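Local coordinates for fructosyl amine:oxygen oxidoreductase (Neosartorya fumigata, PDB 4WCT), which catalyses the FAD-dependent oxidative deglycation of fructosyl amines (Amadori products), probably releasing the free amine with formation of glucosone and hydrogen peroxide, at residues Ile127-Lys132 with Phe279-Gly284; His294-Cys299 with Asp342-Leu347; Ser26-Ile31 with Leu42-Arg47. All blocks are in the same frame, centred on the assembly; numbering follows the deposited sequence. Where two conformers were deposited one is given.

Overall arrangement
The three contacts illustrate how a flavoenzyme builds two sheet-based regions around one cofactor. Along the chain contact 3 comes first; contact 1 then closes before contact 2 opens. Contact 3 lies in the beta-alpha-beta unit that begins the six-stranded FAD-binding sheet. Contacts 1 and 2 belong to the large mixed sheet: they pack helix 124-135 against the loop after strand 277-280, and the turn after helix 330-343 against strand 295-310. Their centres are about 19 Å apart, and they touch where Lys283 meets Asp342. Each lies about 40 Å from contact 3, centre to centre, with contact 3 on the opposite side of the chain's centre from the other two.

Contact 1 of 3, residues Ile127-Lys132 with Phe279-Gly284; sequences IDHIRK and FNIAKG
Ile281 places CG1 between its own backbone N and carbonyl carbon (chi1 66°) and carries CD1 outward on an extended chain, toward helix 124-135. Ile130 answers from the helix with CG1 beside its backbone N (chi1 -63°), and the two isoleucines meet tip to tip. The delta methyl of Ile281 comes 3.7 Å from CG1 of Ile130 and 3.9 Å from CD1 of Ile130. The same methyl also reaches the imidazole of His129, where it sits at the ring edge, near the ring plane, with CD1 of Ile281 3.9 Å from CD2 of His129. One methyl thus bridges two successive helical residues. Ile119 of strand 117-121 touches both isoleucines, and Phe435 meets the His129 ring edge-to-face.

The loop that presents Ile281 is a compact hairpin connection between strands 277-280 and 284-287, and it combines an Asx turn with a classic beta bulge. In the Asx turn, OD1 of Asn280 accepts from N of Ala282 at 2.8 Å, with an N-H...O angle of 162° and the donor in the carbonyl plane. In the bulge, Lys283 and Gly284 both face Asn280: its O takes N of Gly284 at 2.9 Å and N of Lys283 at 3.0 Å. These bonds bracket Ile281 and secure the backbone from which it projects. The Asn280 amide is held from its other end as well, because ND2 is hydrogen-bonded to ND1 of His122.

Contact 2 of 3, residues His294-Cys299 with Asp342-Leu347; sequences HELKIC and DTMPHL
Met344 and Leu347, the two residues that meet Leu296, are tied to each other by a short backbone bond: N of Leu347 donates to O of Met344 at 2.8 Å. The chain folds back through Pro345 and His346, just after helix 330-343, and this i to i+3 bond closes a tight turn from which both apolar side chains face strand 295-310. Leu296 stretches out from the strand to receive them, its CG anti to the backbone N (chi1 -174°). A single branch does the touching. CD1 of Leu296 lies 4.1 Å from CD1 of Leu347, where the two leucines pass at a slant, and 4.3 Å from CE of Met344, whose terminal methyl is turned back by a bent last torsion (chi3 -65°). Phe286 of the neighbouring strand 284-287 touches both Leu296 and Met344 and extends the apolar patch.

Next to this patch, CG of Leu347 rests 3.6 Å above the plane of the His346 ring, toward its rim, and that ring is hydrogen-bonded at both nitrogens, ND1 to Thr161 OG1 and NE2 to Tyr272 OH. The arrangement seats the turn that follows helix 330-343 on the large mixed sheet, with three buried residues in touch. With no hydrogen bond or charge pair across it, the contact rests on van der Waals and hydrophobic forces, which prescribe shape and burial more than direction.

Contact 3 of 3, residues Ser26-Ile31 with Leu42-Arg47; sequences SSIIVI and LHLARR
Just ahead of Ile28, the first residue to meet Leu44, come Ser26 and Ser27; the hydroxyl of Ser27 is hydrogen-bonded to the backbone N of His232. Ile28 then carries the main part of the contact. With its CG1 beside the backbone N (chi1 -59°) and CG2 beside the carbonyl carbon, it offers two methyls to the helix: CG2 and CD1 of Ile28 each lie 4.1 Å from CD1 of Leu44. The side chains reach toward each other tip to tip, CD1 of Leu44 meeting both methyls of Ile28.

Ile29 turns its CB away from the helix, as expected of the next residue in a strand. This is the opening of a Rossmann-type beta-alpha-beta unit, strand 28-31, helix 35-46 and strand 52-56, and Gly32, Gly34 and Gly37 after the strand are consistent with the dinucleotide-binding GxGxxG motif. Val30 returns to the helix side, its CG2 4.4 Å from CD1 of Leu44, a looser approach than that of Ile28. Ile31, at the strand end, touches the bound FAD, while its O is hydrogen-bonded to Ser237 OG.

Around the shared methyl, Ile235 of the adjacent strand and Leu404 of helix 393-404 touch both Ile28 and Leu44.

Contact 1 of 3, residues Ile127-Lys132 with Phe279-Gly284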
# COMPACT_ATOMS: atom_id res chain seq x y z
N ILE A 127 6.33 19.29 13.10
CA ILE A 127 5.10 20.11 12.98
C ILE A 127 5.20 21.12 11.83
O ILE A 127 4.28 21.22 11.04
CB ILE A 127 4.77 20.81 14.31
CG1 ILE A 127 4.45 19.76 15.36
CG2 ILE A 127 3.54 21.71 14.20
CD1 ILE A 127 4.67 20.26 16.77
N ASP A 128 6.37 21.72 11.63
CA ASP A 128 6.64 22.67 10.52
C ASP A 128 6.59 21.97 9.16
O ASP A 128 6.09 22.49 8.18
CB ASP A 128 8.06 23.25 10.66
CG ASP A 128 8.12 24.42 11.63
OD1 ASP A 128 7.20 24.59 12.45
OD2 ASP A 128 9.16 25.14 11.61
N HIS A 129 7.13 20.77 9.13
CA HIS A 129 7.08 19.97 7.92
C HIS A 129 5.65 19.69 7.49
O HIS A 129 5.28 19.76 6.30
CB HIS A 129 7.84 18.68 8.16
CG HIS A 129 7.79 17.73 7.01
ND1 HIS A 129 8.45 17.97 5.83
CD2 HIS A 129 7.18 16.53 6.87
CE1 HIS A 129 8.27 16.94 5.02
NE2 HIS A 129 7.47 16.07 5.61
N ILE A 130 4.83 19.30 8.45
CA ILE A 130 3.45 19.02 8.15
C ILE A 130 2.73 20.29 7.67
O ILE A 130 1.97 20.27 6.69
CB ILE A 130 2.72 18.45 9.38
CG1 ILE A 130 3.35 17.11 9.78
CG2 ILE A 130 1.25 18.28 9.05
CD1 ILE A 130 2.94 16.67 11.17
N ARG A 131 2.94 21.37 8.38
CA ARG A 131 2.34 22.66 8.02
C ARG A 131 2.68 23.07 6.58
O ARG A 131 1.79 23.33 5.77
CB ARG A 131 2.82 23.73 8.99
CG ARG A 131 2.36 25.14 8.64
CD ARG A 131 3.09 26.13 9.54
NE ARG A 131 2.55 26.00 10.89
CZ ARG A 131 3.18 25.46 11.95
NH1 ARG A 131 4.50 25.23 11.95
NH2 ARG A 131 2.49 25.35 13.08
N LYS A 132 3.94 22.92 6.19
CA LYS A 132 4.41 23.37 4.87
C LYS A 132 4.05 22.45 3.71
O LYS A 132 3.71 22.93 2.62
CB LYS A 132 5.92 23.60 4.90
CG LYS A 132 6.30 24.80 5.75
CD LYS A 132 7.74 25.23 5.53
CE LYS A 132 8.58 25.05 6.78
NZ LYS A 132 10.02 24.78 6.49
N PHE A 279 -2.55 9.83 13.21
CA PHE A 279 -1.22 9.60 12.65
C PHE A 279 -0.24 10.66 13.16
O PHE A 279 -0.47 11.84 12.97
CB PHE A 279 -1.33 9.66 11.13
CG PHE A 279 -0.02 9.48 10.39
CD1 PHE A 279 0.95 8.59 10.84
CD2 PHE A 279 0.17 10.13 9.20
CE1 PHE A 279 2.08 8.32 10.06
CE2 PHE A 279 1.31 9.89 8.42
CZ PHE A 279 2.24 8.95 8.84
N ASN A 280 0.83 10.22 13.80
CA ASN A 280 1.99 11.04 14.07
C ASN A 280 3.12 10.57 13.15
O ASN A 280 3.51 9.38 13.17
CB ASN A 280 2.40 10.93 15.55
CG ASN A 280 3.68 11.66 15.86
OD1 ASN A 280 4.62 11.65 15.08
ND2 ASN A 280 3.80 12.16 17.07
N ILE A 281 3.58 11.47 12.29
CA ILE A 281 4.47 11.11 11.19
C ILE A 281 5.82 10.57 11.64
O ILE A 281 6.57 10.04 10.83
CB ILE A 281 4.70 12.28 10.22
CG1 ILE A 281 5.46 13.41 10.92
CG2 ILE A 281 3.37 12.74 9.63
CD1 ILE A 281 5.94 14.47 9.93
N ALA A 282 6.15 10.67 12.92
CA ALA A 282 7.39 10.09 13.42
C ALA A 282 7.17 9.11 14.55
O ALA A 282 8.11 8.77 15.25
CB ALA A 282 8.38 11.17 13.84
N LYS A 283 5.92 8.65 14.74
CA LYS A 283 5.63 7.67 15.78
C LYS A 283 4.75 6.53 15.28
O LYS A 283 5.09 5.36 15.43
CB LYS A 283 5.02 8.27 17.03
CG LYS A 283 6.03 9.09 17.83
CD LYS A 283 5.53 9.32 19.25
CE LYS A 283 6.51 10.15 20.06
NZ LYS A 283 7.58 9.30 20.57
N GLY A 284 3.65 6.86 14.65
CA GLY A 284 2.80 5.79 14.09
C GLY A 284 1.37 6.21 13.91
O GLY A 284 1.02 7.38 14.08

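Contact 2 of 3, residues His294-Cys299 with Asp342-Leu347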
# COMPACT_ATOMS: atom_id res chain seq x y z
N HIS A 294 -12.46 -7.57 16.84
CA HIS A 294 -12.25 -6.45 17.78
C HIS A 294 -10.78 -6.19 18.06
O HIS A 294 -10.38 -5.85 19.17
CB HIS A 294 -12.95 -6.72 19.09
CG HIS A 294 -14.44 -6.80 18.96
ND1 HIS A 294 -15.23 -7.37 19.93
CD2 HIS A 294 -15.28 -6.37 17.99
CE1 HIS A 294 -16.50 -7.21 19.60
NE2 HIS A 294 -16.55 -6.73 18.37
N GLU A 295 -9.99 -6.26 17.00
CA GLU A 295 -8.53 -6.06 17.12
C GLU A 295 -8.16 -4.66 16.64
O GLU A 295 -8.64 -4.20 15.62
CB GLU A 295 -7.79 -7.10 16.29
CG GLU A 295 -7.63 -8.41 17.04
CD GLU A 295 -6.87 -9.47 16.27
OE1 GLU A 295 -6.91 -9.48 15.01
OE2 GLU A 295 -6.42 -10.40 16.95
N LEU A 296 -7.39 -3.97 17.47
CA LEU A 296 -6.96 -2.60 17.22
C LEU A 296 -5.54 -2.68 16.67
O LEU A 296 -4.65 -3.27 17.32
CB LEU A 296 -7.00 -1.83 18.56
CG LEU A 296 -6.73 -0.32 18.51
CD1 LEU A 296 -7.42 0.37 19.66
CD2 LEU A 296 -5.24 -0.02 18.56
N LYS A 297 -5.35 -2.10 15.48
CA LYS A 297 -4.07 -2.19 14.77
C LYS A 297 -3.25 -0.93 14.98
O LYS A 297 -3.76 0.19 14.82
CB LYS A 297 -4.33 -2.33 13.28
CG LYS A 297 -3.03 -2.59 12.49
CD LYS A 297 -3.27 -2.63 11.00
CE LYS A 297 -3.16 -1.21 10.43
NZ LYS A 297 -3.39 -1.20 8.98
N ILE A 298 -1.97 -1.13 15.28
CA ILE A 298 -0.99 -0.04 15.44
C ILE A 298 0.15 -0.27 14.45
O ILE A 298 0.67 -1.38 14.36
CB ILE A 298 -0.36 0.00 16.84
CG1 ILE A 298 -1.43 0.09 17.93
CG2 ILE A 298 0.56 1.20 16.94
CD1 ILE A 298 -1.72 -1.20 18.64
N CYS A 299 0.47 0.75 13.66
CA CYS A 299 1.67 0.74 12.83
C CYS A 299 2.65 1.72 13.42
O CYS A 299 2.31 2.87 13.68
CB CYS A 299 1.36 1.17 11.43
SG CYS A 299 0.58 -0.09 10.43
N ASP A 342 1.80 7.69 24.51
CA ASP A 342 1.49 9.08 24.31
C ASP A 342 -0.02 9.33 24.17
O ASP A 342 -0.47 10.43 24.43
CB ASP A 342 2.21 9.60 23.07
CG ASP A 342 3.64 10.03 23.34
OD1 ASP A 342 4.23 9.66 24.39
OD2 ASP A 342 4.22 10.61 22.39
N THR A 343 -0.75 8.34 23.64
CA THR A 343 -2.11 8.51 23.11
C THR A 343 -3.17 7.79 23.94
O THR A 343 -4.26 8.35 24.28
CB THR A 343 -2.17 8.02 21.66
OG1 THR A 343 -1.77 6.65 21.59
CG2 THR A 343 -1.26 8.86 20.76
N MET A 344 -2.88 6.52 24.20
CA MET A 344 -3.77 5.56 24.85
C MET A 344 -2.97 4.73 25.88
O MET A 344 -2.86 3.51 25.75
CB MET A 344 -4.41 4.64 23.80
CG MET A 344 -5.32 5.42 22.88
SD MET A 344 -6.29 4.42 21.73
CE MET A 344 -4.98 3.73 20.72
N PRO A 345 -2.45 5.37 26.92
CA PRO A 345 -1.54 4.66 27.83
C PRO A 345 -2.19 3.50 28.58
O PRO A 345 -1.50 2.57 28.99
CB PRO A 345 -1.08 5.75 28.81
CG PRO A 345 -2.01 6.90 28.60
CD PRO A 345 -2.42 6.83 27.15
N HIS A 346 -3.53 3.51 28.67
CA HIS A 346 -4.23 2.39 29.26
C HIS A 346 -4.08 1.10 28.47
O HIS A 346 -4.30 -0.00 29.03
CB HIS A 346 -5.71 2.71 29.46
CG HIS A 346 -6.42 3.10 28.22
ND1 HIS A 346 -6.17 4.29 27.57
CD2 HIS A 346 -7.40 2.49 27.52
CE1 HIS A 346 -6.89 4.35 26.47
NE2 HIS A 346 -7.70 3.30 26.45
N LEU A 347 -3.69 1.23 27.21
CA LEU A 347 -3.48 0.08 26.31
C LEU A 347 -2.01 -0.29 26.14
O LEU A 347 -1.70 -1.27 25.51
CB LEU A 347 -4.08 0.37 24.93
CG LEU A 347 -5.58 0.62 24.91
CD1 LEU A 347 -6.03 0.84 23.47
CD2 LEU A 347 -6.38 -0.48 25.63

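Contact 3 of 3, residues Ser26-Ile31 with Leu42-Arg47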
# COMPACT_ATOMS: atom_id res chain seq x y z
N SER A 26 -8.80 -10.11 -26.90
CA SER A 26 -7.38 -10.40 -26.64
C SER A 26 -7.24 -11.13 -25.31
O SER A 26 -7.77 -10.67 -24.29
CB SER A 26 -6.54 -9.11 -26.57
OG SER A 26 -6.56 -8.31 -27.76
N SER A 27 -6.44 -12.20 -25.27
CA SER A 27 -6.13 -12.88 -24.03
C SER A 27 -5.16 -12.04 -23.19
O SER A 27 -4.27 -11.37 -23.73
CB SER A 27 -5.53 -14.27 -24.29
OG SER A 27 -4.33 -14.16 -25.03
N ILE A 28 -5.53 -11.89 -21.91
CA ILE A 28 -4.76 -11.14 -20.94
C ILE A 28 -4.38 -12.01 -19.76
O ILE A 28 -5.21 -12.76 -19.24
CB ILE A 28 -5.56 -9.92 -20.46
CG1 ILE A 28 -5.90 -9.04 -21.67
CG2 ILE A 28 -4.71 -9.08 -19.51
CD1 ILE A 28 -6.93 -8.00 -21.37
N ILE A 29 -3.13 -11.87 -19.30
CA ILE A 29 -2.66 -12.47 -18.04
C ILE A 29 -2.29 -11.35 -17.08
O ILE A 29 -1.70 -10.35 -17.49
CB ILE A 29 -1.42 -13.37 -18.24
CG1 ILE A 29 -1.84 -14.75 -18.76
CG2 ILE A 29 -0.66 -13.55 -16.94
CD1 ILE A 29 -0.70 -15.44 -19.48
N VAL A 30 -2.83 -11.44 -15.87
CA VAL A 30 -2.46 -10.52 -14.79
C VAL A 30 -1.68 -11.30 -13.78
O VAL A 30 -2.14 -12.35 -13.30
CB VAL A 30 -3.72 -9.96 -14.08
CG1 VAL A 30 -3.31 -9.15 -12.84
CG2 VAL A 30 -4.61 -9.19 -15.06
N ILE A 31 -0.45 -10.87 -13.53
CA ILE A 31 0.40 -11.50 -12.55
C ILE A 31 0.27 -10.73 -11.23
O ILE A 31 0.74 -9.60 -11.09
CB ILE A 31 1.88 -11.50 -13.01
CG1 ILE A 31 2.05 -12.13 -14.42
CG2 ILE A 31 2.77 -12.14 -11.98
CD1 ILE A 31 3.41 -11.88 -15.04
N LEU A 42 -11.18 -6.78 -12.17
CA LEU A 42 -12.55 -6.27 -12.13
C LEU A 42 -12.82 -5.26 -13.23
O LEU A 42 -13.82 -5.38 -13.95
CB LEU A 42 -12.86 -5.67 -10.77
CG LEU A 42 -14.22 -4.98 -10.63
CD1 LEU A 42 -15.31 -6.03 -10.69
CD2 LEU A 42 -14.17 -4.28 -9.28
N HIS A 43 -11.93 -4.30 -13.42
CA HIS A 43 -12.13 -3.28 -14.44
C HIS A 43 -12.07 -3.86 -15.86
O HIS A 43 -12.89 -3.49 -16.69
CB HIS A 43 -11.12 -2.17 -14.30
CG HIS A 43 -11.47 -1.19 -13.24
ND1 HIS A 43 -12.08 0.01 -13.52
CD2 HIS A 43 -11.25 -1.20 -11.90
CE1 HIS A 43 -12.29 0.67 -12.40
NE2 HIS A 43 -11.81 -0.05 -11.40
N LEU A 44 -11.20 -4.84 -16.08
CA LEU A 44 -11.13 -5.48 -17.42
C LEU A 44 -12.43 -6.25 -17.68
O LEU A 44 -13.03 -6.10 -18.75
CB LEU A 44 -9.95 -6.43 -17.51
CG LEU A 44 -8.57 -5.76 -17.57
CD1 LEU A 44 -7.47 -6.79 -17.48
CD2 LEU A 44 -8.43 -4.89 -18.81
N ALA A 45 -12.91 -6.97 -16.68
CA ALA A 45 -14.21 -7.65 -16.82
C ALA A 45 -15.36 -6.70 -17.12
O ALA A 45 -16.20 -6.95 -18.02
CB ALA A 45 -14.52 -8.50 -15.61
N ARG A 46 -15.41 -5.59 -16.41
CA ARG A 46 -16.46 -4.60 -16.64
C ARG A 46 -16.37 -4.00 -18.04
O ARG A 46 -17.40 -3.60 -18.59
CB ARG A 46 -16.39 -3.48 -15.60
CG ARG A 46 -16.85 -3.94 -14.22
CD ARG A 46 -16.70 -2.83 -13.20
NE ARG A 46 -17.36 -3.14 -11.95
CZ ARG A 46 -17.21 -2.42 -10.84
NH1 ARG A 46 -16.40 -1.38 -10.86
NH2 ARG A 46 -17.87 -2.74 -9.74
N ARG A 47 -15.16 -3.88 -18.57
CA ARG A 47 -14.95 -3.33 -19.90
C ARG A 47 -15.22 -4.35 -21.01
O ARG A 47 -15.08 -4.01 -22.19
CB ARG A 47 -13.53 -2.78 -20.04
CG ARG A 47 -13.36 -1.47 -19.30
CD ARG A 47 -11.96 -0.92 -19.39
NE ARG A 47 -11.81 0.15 -18.43
CZ ARG A 47 -10.99 1.19 -18.58
NH1 ARG A 47 -10.17 1.28 -19.62
NH2 ARG A 47 -10.90 2.07 -17.59